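Local coordinates for protein putative type 11 methyltransferase (Sulfolobus solfataricus, PDB 3I9F) that probably transfers methyl groups from S-adenosylmethionine to a substrate, as in related methyltransferases, and binds zinc ions in the crystal, at residues K53-K58 with V62-D67; Y43-N48 with K69-N74; D132-G135 with V141-K144; P11-G16 with R107-D112. One frame throughout, in Å; residues are numbered along the deposited sequence.

Contact 1: K53-K58 with V62-D67. With ZN (zinc ion), chain H.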
loop_
_atom_site.group_PDB
_atom_site.type_symbol
_atom_site.label_atom_id
_atom_site.label_comp_id
_atom_site.label_asym_id
_atom_site.label_seq_id
_atom_site.Cartn_x
_atom_site.Cartn_y
_atom_site.Cartn_z
ATOM N N LYS B 53 -12.434 -2.671 -4.943
ATOM C CA LYS B 53 -12.382 -3.956 -5.597
ATOM C C LYS B 53 -12.435 -3.775 -7.125
ATOM O O LYS B 53 -11.610 -4.340 -7.846
ATOM C CB LYS B 53 -13.549 -4.820 -5.124
ATOM C CG LYS B 53 -13.160 -6.215 -4.709
ATOM C CD LYS B 53 -13.015 -6.350 -3.153
ATOM C CE LYS B 53 -14.182 -7.111 -2.473
ATOM N NZ LYS B 53 -13.764 -8.461 -1.929
ATOM N N GLU B 54 -13.395 -2.967 -7.582
ATOM C CA GLU B 54 -13.574 -2.628 -8.978
ATOM C C GLU B 54 -12.356 -1.924 -9.533
ATOM O O GLU B 54 -11.991 -2.155 -10.671
ATOM C CB GLU B 54 -14.829 -1.755 -9.185
ATOM C CG GLU B 54 -16.195 -2.469 -8.869
ATOM C CD GLU B 54 -16.337 -3.850 -9.537
ATOM O OE1 GLU B 54 -16.040 -3.938 -10.716
ATOM O OE2 GLU B 54 -16.762 -4.851 -8.931
ATOM N N VAL B 55 -11.705 -1.077 -8.747
ATOM C CA VAL B 55 -10.436 -0.483 -9.203
ATOM C C VAL B 55 -9.347 -1.557 -9.362
ATOM O O VAL B 55 -8.670 -1.590 -10.359
ATOM C CB VAL B 55 -9.948 0.660 -8.286
ATOM C CG1 VAL B 55 -8.477 0.998 -8.568
ATOM C CG2 VAL B 55 -10.855 1.896 -8.442
ATOM N N LYS B 56 -9.213 -2.459 -8.409
ATOM C CA LYS B 56 -8.258 -3.572 -8.522
ATOM C C LYS B 56 -8.532 -4.474 -9.725
ATOM O O LYS B 56 -7.622 -5.033 -10.266
ATOM C CB LYS B 56 -8.285 -4.473 -7.263
ATOM C CG LYS B 56 -7.519 -3.924 -6.076
ATOM C CD LYS B 56 -7.724 -4.766 -4.789
ATOM C CE LYS B 56 -8.713 -4.112 -3.821
ATOM N NZ LYS B 56 -9.298 -5.109 -2.909
ATOM N N GLU B 57 -9.791 -4.661 -10.084
ATOM C CA GLU B 57 -10.155 -5.613 -11.129
ATOM C C GLU B 57 -9.752 -5.061 -12.499
ATOM O O GLU B 57 -9.452 -5.834 -13.400
ATOM C CB GLU B 57 -11.662 -5.966 -11.059
ATOM C CG GLU B 57 -12.027 -7.015 -9.973
ATOM C CD GLU B 57 -13.531 -7.087 -9.667
ATOM O OE1 GLU B 57 -14.258 -6.140 -9.976
ATOM O OE2 GLU B 57 -14.018 -8.094 -9.119
ATOM N N LYS B 58 -9.687 -3.732 -12.619
ATOM C CA LYS B 58 -9.442 -3.022 -13.893
ATOM C C LYS B 58 -8.051 -2.404 -14.086
ATOM O O LYS B 58 -7.679 -2.071 -15.231
ATOM C CB LYS B 58 -10.462 -1.879 -14.059
ATOM C CG LYS B 58 -11.886 -2.356 -14.327
ATOM C CD LYS B 58 -12.799 -1.207 -14.797
ATOM C CE LYS B 58 -13.463 -0.441 -13.638
ATOM N NZ LYS B 58 -14.782 -1.037 -13.250
ATOM N N VAL B 62 -2.332 -0.109 -9.801
ATOM C CA VAL B 62 -2.846 0.851 -8.809
ATOM C C VAL B 62 -2.635 0.298 -7.388
ATOM O O VAL B 62 -2.810 -0.897 -7.127
ATOM C CB VAL B 62 -4.332 1.206 -9.065
ATOM C CG1 VAL B 62 -4.879 1.993 -7.918
ATOM C CG2 VAL B 62 -4.452 2.030 -10.302
ATOM N N ILE B 63 -2.185 1.150 -6.487
ATOM C CA ILE B 63 -2.108 0.721 -5.096
ATOM C C ILE B 63 -3.385 1.207 -4.375
ATOM O O ILE B 63 -3.570 2.375 -4.188
ATOM C CB ILE B 63 -0.849 1.235 -4.426
ATOM C CG1 ILE B 63 0.398 0.772 -5.199
ATOM C CG2 ILE B 63 -0.820 0.752 -2.961
ATOM C CD1 ILE B 63 1.777 1.398 -4.668
ATOM N N THR B 64 -4.266 0.286 -4.032
ATOM C CA THR B 64 -5.544 0.596 -3.371
ATOM C C THR B 64 -5.376 0.586 -1.851
ATOM O O THR B 64 -4.828 -0.340 -1.321
ATOM C CB THR B 64 -6.665 -0.413 -3.726
ATOM O OG1 THR B 64 -6.225 -1.744 -3.455
ATOM C CG2 THR B 64 -7.070 -0.320 -5.183
ATOM N N LEU B 65 -5.846 1.631 -1.171
ATOM C CA LEU B 65 -5.729 1.746 0.256
ATOM C C LEU B 65 -7.054 2.184 0.846
ATOM O O LEU B 65 -7.743 3.020 0.265
ATOM C CB LEU B 65 -4.663 2.764 0.623
ATOM C CG LEU B 65 -3.229 2.506 0.175
ATOM C CD1 LEU B 65 -2.362 3.727 0.524
ATOM C CD2 LEU B 65 -2.610 1.205 0.781
ATOM N N SER B 66 -7.377 1.664 2.034
ATOM C CA SER B 66 -8.561 2.117 2.782
ATOM C C SER B 66 -8.342 3.504 3.361
ATOM O O SER B 66 -9.281 4.163 3.724
ATOM C CB SER B 66 -8.899 1.152 3.925
ATOM O OG SER B 66 -7.952 1.240 4.980
ATOM N N ASP B 67 -7.100 3.969 3.363
ATOM C CA ASP B 67 -6.695 5.092 4.142
ATOM C C ASP B 67 -5.227 5.435 3.755
ATOM O O ASP B 67 -4.493 4.577 3.307
ATOM C CB ASP B 67 -6.763 4.600 5.592
ATOM C CG ASP B 67 -6.298 5.599 6.560
ATOM O OD1 ASP B 67 -7.123 6.465 6.948
ATOM O OD2 ASP B 67 -5.111 5.546 6.913
HETATM ZN ZN ZN H . -16.020 -6.515 -9.288
#
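The zinc ion is held by Glu54 and Glu57, which flank Val55 and Lys56 in sequence, the two residues that turn to Val62 and Thr64. Glu54 OE2 binds the zinc ion at 1.9 Å, while Glu57 grips it unevenly with both oxygens, OE1 at 1.9 Å and OE2 at 2.6 Å. Glu54 bends at chi2 (-49°), while Glu57 is extended beyond CG.

Across the contact, Val55 presents a single methyl, CG1, to two partners. It stands 3.8 Å from Val62 CG1, and the same Val55 CG1 lies 3.9 Å from Thr64 CG2. Beside it, three methylenes of Lys56, CG, CD and CE, gather about the hydroxyl of Thr64. The nearest is CE, with Lys56 CE lying 3.5 Å from Thr64 OG1; Lys56 CG also touches Thr64 CG2, at 3.7 Å. The lysine leaves the helix with CG beside its own backbone N, runs straight at chi2 and then bends at chi3 (-102°), and its chain crosses the threonine at roughly a right angle. Replacing Lys56 by an alanine would probably open a gap beside Thr64 and lose the packing on Pro72 of the second subunit.

Helix 49-58 is the crossover of the beta-alpha-beta unit that joins strand 39-45 to strand 63-65. Val55 and Val62 both rest on Cys44 of the neighbouring strand, and Ile63 meets its counterpart in the second subunit.

Contact 2: Y43-N48 with K69-N74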
loop_
_atom_site.group_PDB
_atom_site.type_symbol
_atom_site.label_atom_id
_atom_site.label_comp_id
_atom_site.label_asym_id
_atom_site.label_seq_id
_atom_site.Cartn_x
_atom_site.Cartn_y
_atom_site.Cartn_z
ATOM N N TYR B 43 -1.837 5.834 -6.246
ATOM C CA TYR B 43 -2.569 5.339 -5.097
ATOM C C TYR B 43 -4.034 5.727 -5.246
ATOM O O TYR B 43 -4.340 6.882 -5.566
ATOM C CB TYR B 43 -2.063 5.985 -3.826
ATOM C CG TYR B 43 -0.658 5.681 -3.408
ATOM C CD1 TYR B 43 -0.363 4.523 -2.721
ATOM C CD2 TYR B 43 0.381 6.590 -3.639
ATOM C CE1 TYR B 43 0.925 4.238 -2.303
ATOM C CE2 TYR B 43 1.662 6.325 -3.200
ATOM C CZ TYR B 43 1.927 5.141 -2.530
ATOM O OH TYR B 43 3.205 4.834 -2.099
ATOM N N CYS B 44 -4.927 4.782 -5.003
ATOM C CA CYS B 44 -6.349 5.035 -4.883
ATOM C C CYS B 44 -6.824 4.767 -3.460
ATOM O O CYS B 44 -6.731 3.640 -2.974
ATOM C CB CYS B 44 -7.101 4.106 -5.800
ATOM S SG CYS B 44 -6.865 4.527 -7.514
ATOM N N ILE B 45 -7.349 5.800 -2.819
ATOM C CA ILE B 45 -7.899 5.702 -1.470
ATOM C C ILE B 45 -9.433 5.792 -1.454
ATOM O O ILE B 45 -10.024 6.706 -2.004
ATOM C CB ILE B 45 -7.365 6.831 -0.561
ATOM C CG1 ILE B 45 -5.842 6.913 -0.694
ATOM C CG2 ILE B 45 -7.847 6.609 0.868
ATOM C CD1 ILE B 45 -5.133 7.663 0.359
ATOM N N ASP B 46 -10.073 4.841 -0.813
ATOM C CA ASP B 46 -11.487 4.967 -0.540
ATOM C C ASP B 46 -11.885 4.070 0.622
ATOM O O ASP B 46 -11.437 2.935 0.751
ATOM C CB ASP B 46 -12.351 4.685 -1.795
ATOM C CG ASP B 46 -13.730 5.411 -1.754
ATOM O OD1 ASP B 46 -14.066 6.117 -2.741
ATOM O OD2 ASP B 46 -14.473 5.302 -0.724
ATOM N N ILE B 47 -12.711 4.632 1.488
ATOM C CA ILE B 47 -13.311 3.900 2.581
ATOM C C ILE B 47 -14.229 2.780 2.063
ATOM O O ILE B 47 -14.330 1.745 2.665
ATOM C CB ILE B 47 -14.100 4.843 3.490
ATOM C CG1 ILE B 47 -14.655 4.059 4.685
ATOM C CG2 ILE B 47 -15.237 5.524 2.709
ATOM C CD1 ILE B 47 -14.878 4.890 5.900
ATOM N N ASN B 48 -14.869 2.991 0.925
ATOM C CA ASN B 48 -15.762 1.988 0.313
ATOM C C ASN B 48 -14.987 0.791 -0.238
ATOM O O ASN B 48 -14.345 0.897 -1.267
ATOM C CB ASN B 48 -16.603 2.641 -0.797
ATOM C CG ASN B 48 -17.528 1.642 -1.523
ATOM O OD1 ASN B 48 -17.444 0.421 -1.325
ATOM N ND2 ASN B 48 -18.422 2.162 -2.339
ATOM N N LYS B 69 -2.564 5.990 5.599
ATOM C CA LYS B 69 -1.532 5.665 6.566
ATOM C C LYS B 69 -0.219 5.084 5.957
ATOM O O LYS B 69 0.863 5.504 6.316
ATOM C CB LYS B 69 -2.117 4.712 7.610
ATOM C CG LYS B 69 -1.174 4.199 8.669
ATOM C CD LYS B 69 -1.926 3.114 9.501
ATOM C CE LYS B 69 -1.019 2.259 10.404
ATOM N NZ LYS B 69 -0.048 3.079 11.175
ATOM N N GLU B 70 -0.313 4.111 5.063
ATOM C CA GLU B 70 0.899 3.386 4.635
ATOM C C GLU B 70 1.680 4.094 3.524
ATOM O O GLU B 70 2.728 3.625 3.109
ATOM C CB GLU B 70 0.546 1.967 4.242
ATOM C CG GLU B 70 -0.045 1.116 5.391
ATOM C CD GLU B 70 0.909 0.903 6.602
ATOM O OE1 GLU B 70 2.137 1.080 6.443
ATOM O OE2 GLU B 70 0.427 0.557 7.716
ATOM N N ILE B 71 1.159 5.231 3.062
ATOM C CA ILE B 71 1.841 6.061 2.117
ATOM C C ILE B 71 2.912 6.836 2.871
ATOM O O ILE B 71 2.626 7.467 3.901
ATOM C CB ILE B 71 0.939 7.079 1.435
ATOM C CG1 ILE B 71 -0.227 6.407 0.696
ATOM C CG2 ILE B 71 1.762 7.888 0.475
ATOM C CD1 ILE B 71 -1.200 7.384 -0.020
ATOM N N PRO B 72 4.153 6.768 2.370
ATOM C CA PRO B 72 5.278 7.323 3.102
ATOM C C PRO B 72 5.255 8.842 3.237
ATOM O O PRO B 72 4.662 9.548 2.406
ATOM C CB PRO B 72 6.499 6.856 2.304
ATOM C CG PRO B 72 5.954 6.075 1.093
ATOM C CD PRO B 72 4.546 5.796 1.320
ATOM N N ASP B 73 5.926 9.336 4.267
ATOM C CA ASP B 73 6.025 10.757 4.481
ATOM C C ASP B 73 6.655 11.412 3.274
ATOM O O ASP B 73 7.558 10.830 2.680
ATOM C CB ASP B 73 6.900 11.062 5.697
ATOM C CG ASP B 73 6.287 10.587 7.029
ATOM O OD1 ASP B 73 5.071 10.202 7.121
ATOM O OD2 ASP B 73 7.075 10.614 8.007
ATOM N N ASN B 74 6.157 12.601 2.905
ATOM C CA ASN B 74 6.868 13.502 2.009
ATOM C C ASN B 74 7.263 12.776 0.747
ATOM O O ASN B 74 8.405 12.860 0.347
ATOM C CB ASN B 74 8.133 14.043 2.721
ATOM C CG ASN B 74 8.977 14.992 1.847
ATOM O OD1 ASN B 74 10.162 14.750 1.639
ATOM N ND2 ASN B 74 8.390 16.072 1.374
#
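Ile71 lies flat over one face of the Tyr43 ring, touching it with almost its whole side chain. Its CG1 stands 3.9 Å from the centroid of the Tyr43 ring and only 12° off the ring normal, a CH-pi contact. From there the branches spread along the ring: Ile71 CD1 sits 3.8 Å from Tyr43 CG, whereas Ile71 CG2 is 4.0 Å from Tyr43 CE2 toward the hydroxyl end. With Ile71 CG1 placed beside its backbone N (chi1 -58°), this branch and CG2 can both rest on the ring. Beyond it, the phenol oxygen completes the cover, Tyr43 OH lying 3.8 Å from Pro72 CD. Ile45 adds a smaller contact, meeting Ile71 tip to tip, CD1 to CD1, at 4.0 Å. A serine in place of Tyr43 would probably open a gap beneath Ile71 and remove the hydroxyl that Pro72 CD touches.

Where strand 39-45 gives way to helix 49-58, Asp46 OD2 takes the backbone N of Asn48 in an Asx turn, and Asn48 in turn caps the helix through OD1.

The loop 69-74 is further fastened by Arg100, which donates to Ile71 O through NH1 and forms a salt bridge with Asp73. Strand 39-45 runs between strands 63-65 and 19-24, and Ile71 packs over all three, touching Leu65 on one neighbour and Val22 on the other.

Contact 3: D132-G135 with V141-K144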
loop_
_atom_site.group_PDB
_atom_site.type_symbol
_atom_site.label_atom_id
_atom_site.label_comp_id
_atom_site.label_asym_id
_atom_site.label_seq_id
_atom_site.Cartn_x
_atom_site.Cartn_y
_atom_site.Cartn_z
ATOM N N ASP B 132 -15.055 27.562 1.189
ATOM C CA ASP B 132 -15.157 26.433 2.132
ATOM C C ASP B 132 -13.919 25.549 2.081
ATOM O O ASP B 132 -13.418 25.119 3.109
ATOM C CB ASP B 132 -16.421 25.601 1.872
ATOM C CG ASP B 132 -17.714 26.394 2.113
ATOM O OD1 ASP B 132 -17.792 27.100 3.164
ATOM O OD2 ASP B 132 -18.644 26.309 1.267
ATOM N N TYR B 133 -13.418 25.301 0.877
ATOM C CA TYR B 133 -12.266 24.475 0.715
ATOM C C TYR B 133 -11.099 25.128 1.419
ATOM O O TYR B 133 -10.385 24.459 2.160
ATOM C CB TYR B 133 -11.985 24.146 -0.756
ATOM C CG TYR B 133 -12.637 22.838 -1.200
ATOM C CD1 TYR B 133 -13.850 22.819 -1.833
ATOM C CD2 TYR B 133 -12.026 21.625 -0.969
ATOM C CE1 TYR B 133 -14.433 21.649 -2.226
ATOM C CE2 TYR B 133 -12.600 20.450 -1.370
ATOM C CZ TYR B 133 -13.815 20.474 -1.983
ATOM O OH TYR B 133 -14.421 19.283 -2.357
ATOM N N MET B 134 -10.929 26.422 1.275
ATOM C CA MET B 134 -9.730 27.061 1.839
ATOM C C MET B 134 -9.755 27.223 3.379
ATOM O O MET B 134 -8.713 27.401 3.992
ATOM C CB MET B 134 -9.403 28.375 1.098
ATOM C CG MET B 134 -9.313 28.184 -0.462
ATOM S SD MET B 134 -8.380 26.740 -1.066
ATOM C CE MET B 134 -6.795 27.272 -0.423
ATOM N N GLY B 135 -10.924 27.114 3.999
ATOM C CA GLY B 135 -11.022 26.942 5.433
ATOM C C GLY B 135 -10.357 25.651 5.883
ATOM O O GLY B 135 -9.666 25.649 6.873
ATOM N N VAL B 141 -2.472 27.812 -0.704
ATOM C CA VAL B 141 -3.028 28.912 -1.504
ATOM C C VAL B 141 -3.394 28.400 -2.871
ATOM O O VAL B 141 -2.782 27.468 -3.366
ATOM C CB VAL B 141 -2.054 30.183 -1.608
ATOM C CG1 VAL B 141 -2.345 31.151 -0.440
ATOM C CG2 VAL B 141 -0.583 29.792 -1.610
ATOM N N VAL B 142 -4.405 29.016 -3.468
ATOM C CA VAL B 142 -4.747 28.725 -4.851
ATOM C C VAL B 142 -3.684 29.270 -5.779
ATOM O O VAL B 142 -3.320 30.439 -5.687
ATOM C CB VAL B 142 -6.069 29.354 -5.297
ATOM C CG1 VAL B 142 -6.365 28.926 -6.757
ATOM C CG2 VAL B 142 -7.204 28.940 -4.364
ATOM N N GLU B 143 -3.219 28.402 -6.671
ATOM C CA GLU B 143 -2.244 28.727 -7.684
ATOM C C GLU B 143 -2.949 28.917 -9.039
ATOM O O GLU B 143 -2.694 29.903 -9.726
ATOM C CB GLU B 143 -1.184 27.614 -7.742
ATOM C CG GLU B 143 -0.528 27.430 -9.084
ATOM C CD GLU B 143 0.787 26.716 -9.002
ATOM O OE1 GLU B 143 0.797 25.472 -8.961
ATOM O OE2 GLU B 143 1.826 27.412 -9.008
ATOM N N LYS B 144 -3.806 27.969 -9.429
ATOM C CA LYS B 144 -4.638 28.115 -10.616
ATOM C C LYS B 144 -6.115 27.823 -10.317
ATOM O O LYS B 144 -6.442 27.136 -9.346
ATOM C CB LYS B 144 -4.187 27.152 -11.700
ATOM C CG LYS B 144 -2.808 27.407 -12.264
ATOM C CD LYS B 144 -2.210 26.115 -12.941
ATOM C CE LYS B 144 -0.898 26.391 -13.717
ATOM N NZ LYS B 144 -0.007 27.424 -13.046
#
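Met134 makes this contact almost alone, reaching from its helix to two consecutive residues of the strand. The closer part is at the sulfur, where Met134 SD lies 4.1 Å from Val142 CG2 and the two side chains cross at about a right angle. Next to it the terminal methyl rests on backbone, with Met134 CE 4.2 Å from Val141 CA. The methionine is folded rather than stretched: CG stands beside the backbone N, and bends at chi2 (-45°) and chi3 (-64°) turn CE back across the start of the strand. Val142 offers CG2, the methyl lying beside its own backbone N.

The other side is loose. The side chain of Val141 points away from the helix, comes no nearer to it than 5.7 Å and is exposed. The two segments bury just 97 Å² between them, and the packing consists of van der Waals touches.

A classic beta bulge follows directly, Glu143 and Lys144 both lying opposite Val156. Helix 130-136 precedes strand 140-146, the outermost strand at this end of the sheet, so the contact closes a short helix-to-strand turn. Strand 152-159 runs antiparallel alongside, and Met134 also touches its Leu157. Tyr133 and Glu143 reach farther inward, bonding to Asp112 and Arg107 of strand 106-113.

Contact 4: P11-G16 with R107-D112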
loop_
_atom_site.group_PDB
_atom_site.type_symbol
_atom_site.label_atom_id
_atom_site.label_comp_id
_atom_site.label_asym_id
_atom_site.label_seq_id
_atom_site.Cartn_x
_atom_site.Cartn_y
_atom_site.Cartn_z
ATOM N N PRO B 11 -4.283 17.316 -18.465
ATOM C CA PRO B 11 -2.936 17.427 -19.032
ATOM C C PRO B 11 -2.275 18.746 -18.710
ATOM O O PRO B 11 -1.121 18.775 -18.291
ATOM C CB PRO B 11 -3.180 17.270 -20.531
ATOM C CG PRO B 11 -4.364 16.337 -20.591
ATOM C CD PRO B 11 -5.249 16.849 -19.477
ATOM N N ASN B 12 -3.010 19.835 -18.854
ATOM C CA ASN B 12 -2.443 21.118 -18.492
ATOM C C ASN B 12 -1.874 21.134 -17.062
ATOM O O ASN B 12 -0.922 21.858 -16.780
ATOM C CB ASN B 12 -3.460 22.245 -18.675
ATOM C CG ASN B 12 -2.863 23.612 -18.350
ATOM O OD1 ASN B 12 -3.134 24.182 -17.284
ATOM N ND2 ASN B 12 -1.992 24.110 -19.238
ATOM N N ILE B 13 -2.466 20.346 -16.163
ATOM C CA ILE B 13 -1.998 20.284 -14.779
ATOM C C ILE B 13 -0.731 19.448 -14.652
ATOM O O ILE B 13 0.242 19.872 -14.045
ATOM C CB ILE B 13 -3.114 19.741 -13.842
ATOM C CG1 ILE B 13 -4.192 20.815 -13.657
ATOM C CG2 ILE B 13 -2.543 19.302 -12.466
ATOM C CD1 ILE B 13 -5.546 20.259 -13.342
ATOM N N PHE B 14 -0.748 18.267 -15.247
ATOM C CA PHE B 14 0.319 17.294 -15.036
ATOM C C PHE B 14 1.511 17.357 -16.005
ATOM O O PHE B 14 2.541 16.704 -15.749
ATOM C CB PHE B 14 -0.257 15.894 -15.126
ATOM C CG PHE B 14 -1.173 15.557 -14.021
ATOM C CD1 PHE B 14 -2.506 15.282 -14.260
ATOM C CD2 PHE B 14 -0.718 15.508 -12.721
ATOM C CE1 PHE B 14 -3.378 14.965 -13.213
ATOM C CE2 PHE B 14 -1.596 15.177 -11.673
ATOM C CZ PHE B 14 -2.921 14.907 -11.935
ATOM N N GLU B 15 1.377 18.119 -17.101
ATOM C CA GLU B 15 2.286 18.011 -18.256
ATOM C C GLU B 15 3.773 18.055 -17.864
ATOM O O GLU B 15 4.510 17.059 -18.024
ATOM C CB GLU B 15 1.986 19.114 -19.289
ATOM N N GLY B 16 4.219 19.185 -17.323
ATOM C CA GLY B 16 5.625 19.262 -16.899
ATOM C C GLY B 16 6.084 18.088 -16.029
ATOM O O GLY B 16 7.223 17.624 -16.146
ATOM N N ARG B 107 1.346 19.464 -5.117
ATOM C CA ARG B 107 0.128 20.192 -5.467
ATOM C C ARG B 107 -1.130 19.385 -5.081
ATOM O O ARG B 107 -1.172 18.170 -5.245
ATOM C CB ARG B 107 0.104 20.450 -6.996
ATOM C CG ARG B 107 0.510 21.846 -7.510
ATOM C CD ARG B 107 1.663 22.429 -6.796
ATOM N NE ARG B 107 2.183 23.630 -7.419
ATOM C CZ ARG B 107 3.240 24.304 -6.965
ATOM N NH1 ARG B 107 3.659 25.384 -7.616
ATOM N NH2 ARG B 107 3.882 23.908 -5.870
ATOM N N VAL B 108 -2.158 20.075 -4.585
ATOM C CA VAL B 108 -3.459 19.471 -4.373
ATOM C C VAL B 108 -4.428 19.954 -5.445
ATOM O O VAL B 108 -4.540 21.138 -5.681
ATOM C CB VAL B 108 -4.002 19.832 -2.975
ATOM C CG1 VAL B 108 -5.470 19.322 -2.800
ATOM C CG2 VAL B 108 -3.050 19.276 -1.879
ATOM N N ILE B 109 -5.121 19.031 -6.089
ATOM C CA ILE B 109 -6.124 19.376 -7.081
ATOM C C ILE B 109 -7.507 19.119 -6.523
ATOM O O ILE B 109 -7.822 17.989 -6.221
ATOM C CB ILE B 109 -5.995 18.530 -8.369
ATOM C CG1 ILE B 109 -4.562 18.586 -8.925
ATOM C CG2 ILE B 109 -6.952 19.036 -9.402
ATOM C CD1 ILE B 109 -4.116 17.318 -9.661
ATOM N N ILE B 110 -8.332 20.166 -6.413
ATOM C CA ILE B 110 -9.735 20.036 -6.047
ATOM C C ILE B 110 -10.645 20.193 -7.250
ATOM O O ILE B 110 -10.564 21.181 -7.960
ATOM C CB ILE B 110 -10.180 21.135 -5.031
ATOM C CG1 ILE B 110 -9.295 21.136 -3.772
ATOM C CG2 ILE B 110 -11.673 20.989 -4.671
ATOM C CD1 ILE B 110 -8.943 19.791 -3.249
ATOM N N ILE B 111 -11.511 19.209 -7.465
ATOM C CA ILE B 111 -12.682 19.352 -8.309
ATOM C C ILE B 111 -13.903 19.061 -7.460
ATOM O O ILE B 111 -13.932 18.076 -6.742
ATOM C CB ILE B 111 -12.652 18.381 -9.491
ATOM C CG1 ILE B 111 -11.411 18.670 -10.362
ATOM C CG2 ILE B 111 -13.909 18.525 -10.325
ATOM C CD1 ILE B 111 -11.078 17.555 -11.357
ATOM N N ASP B 112 -14.900 19.934 -7.512
ATOM C CA ASP B 112 -16.145 19.709 -6.827
ATOM C C ASP B 112 -17.228 20.532 -7.473
ATOM O O ASP B 112 -16.942 21.456 -8.239
ATOM C CB ASP B 112 -16.050 20.088 -5.335
ATOM C CG ASP B 112 -16.928 19.198 -4.439
ATOM O OD1 ASP B 112 -17.751 18.420 -4.983
ATOM O OD2 ASP B 112 -16.780 19.242 -3.186
#
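With chi1 at -73°, Ile13 holds its CG2 opposite the backbone N and directs that methyl at Ile109, whose own CG1 stands beside its backbone N (chi1 -53°) and carries CD1 out to meet it. Ile13 CG2 and Ile109 CD1 are 3.8 Å apart. The same Ile13 methyl lies 4.1 Å from Ile109 CG1, and it also sits over the centre of the Phe14 ring, 4.1 Å above its plane. Phe14 follows along the helix with a similar first torsion (-68°), and its ring end comes nearer to the strand than its CB suggests: Phe14 CZ approaches Ile109 CD1 to 3.5 Å, obliquely. One methyl of the strand thus meets two consecutive helix residues.

Strand 106-113 is the fifth in chain order of the Rossmann-like sheet of class I methyltransferases, hydrogen-bonded to strand 76-82 on one side and 152-159 on the other. The short helix 10-14, which comes before the first strand, lies against one face of this sheet. Phe14 also stacks on Phe38 and meets Phe78 edge-to-face, while Ile13 extends over Val156 and Phe146 of the two following antiparallel-paired strands.

All four contacts reach one seven-stranded sheet, ordered 3-2-1-4-5-7-6 as in the Rossmann-like methyltransferases. Contacts 1 and 2 share its 63-65 end: their centres are 11 Å apart, their strands are neighbours, and both touch the second subunit, so this edge lies at the subunit interface. Contacts 3 and 4, with centres 13 Å apart, belong to the other half, where no other chain of the assembly touches them. Contact 3 lies about 28 Å from contact 1, centre to centre. Along the chain, contact 4 brings together segments that enclose contacts 1 and 2; the N-terminal helix thus packs against strand 106-113, and the hairpin of strands 140-146 and 152-159 follows.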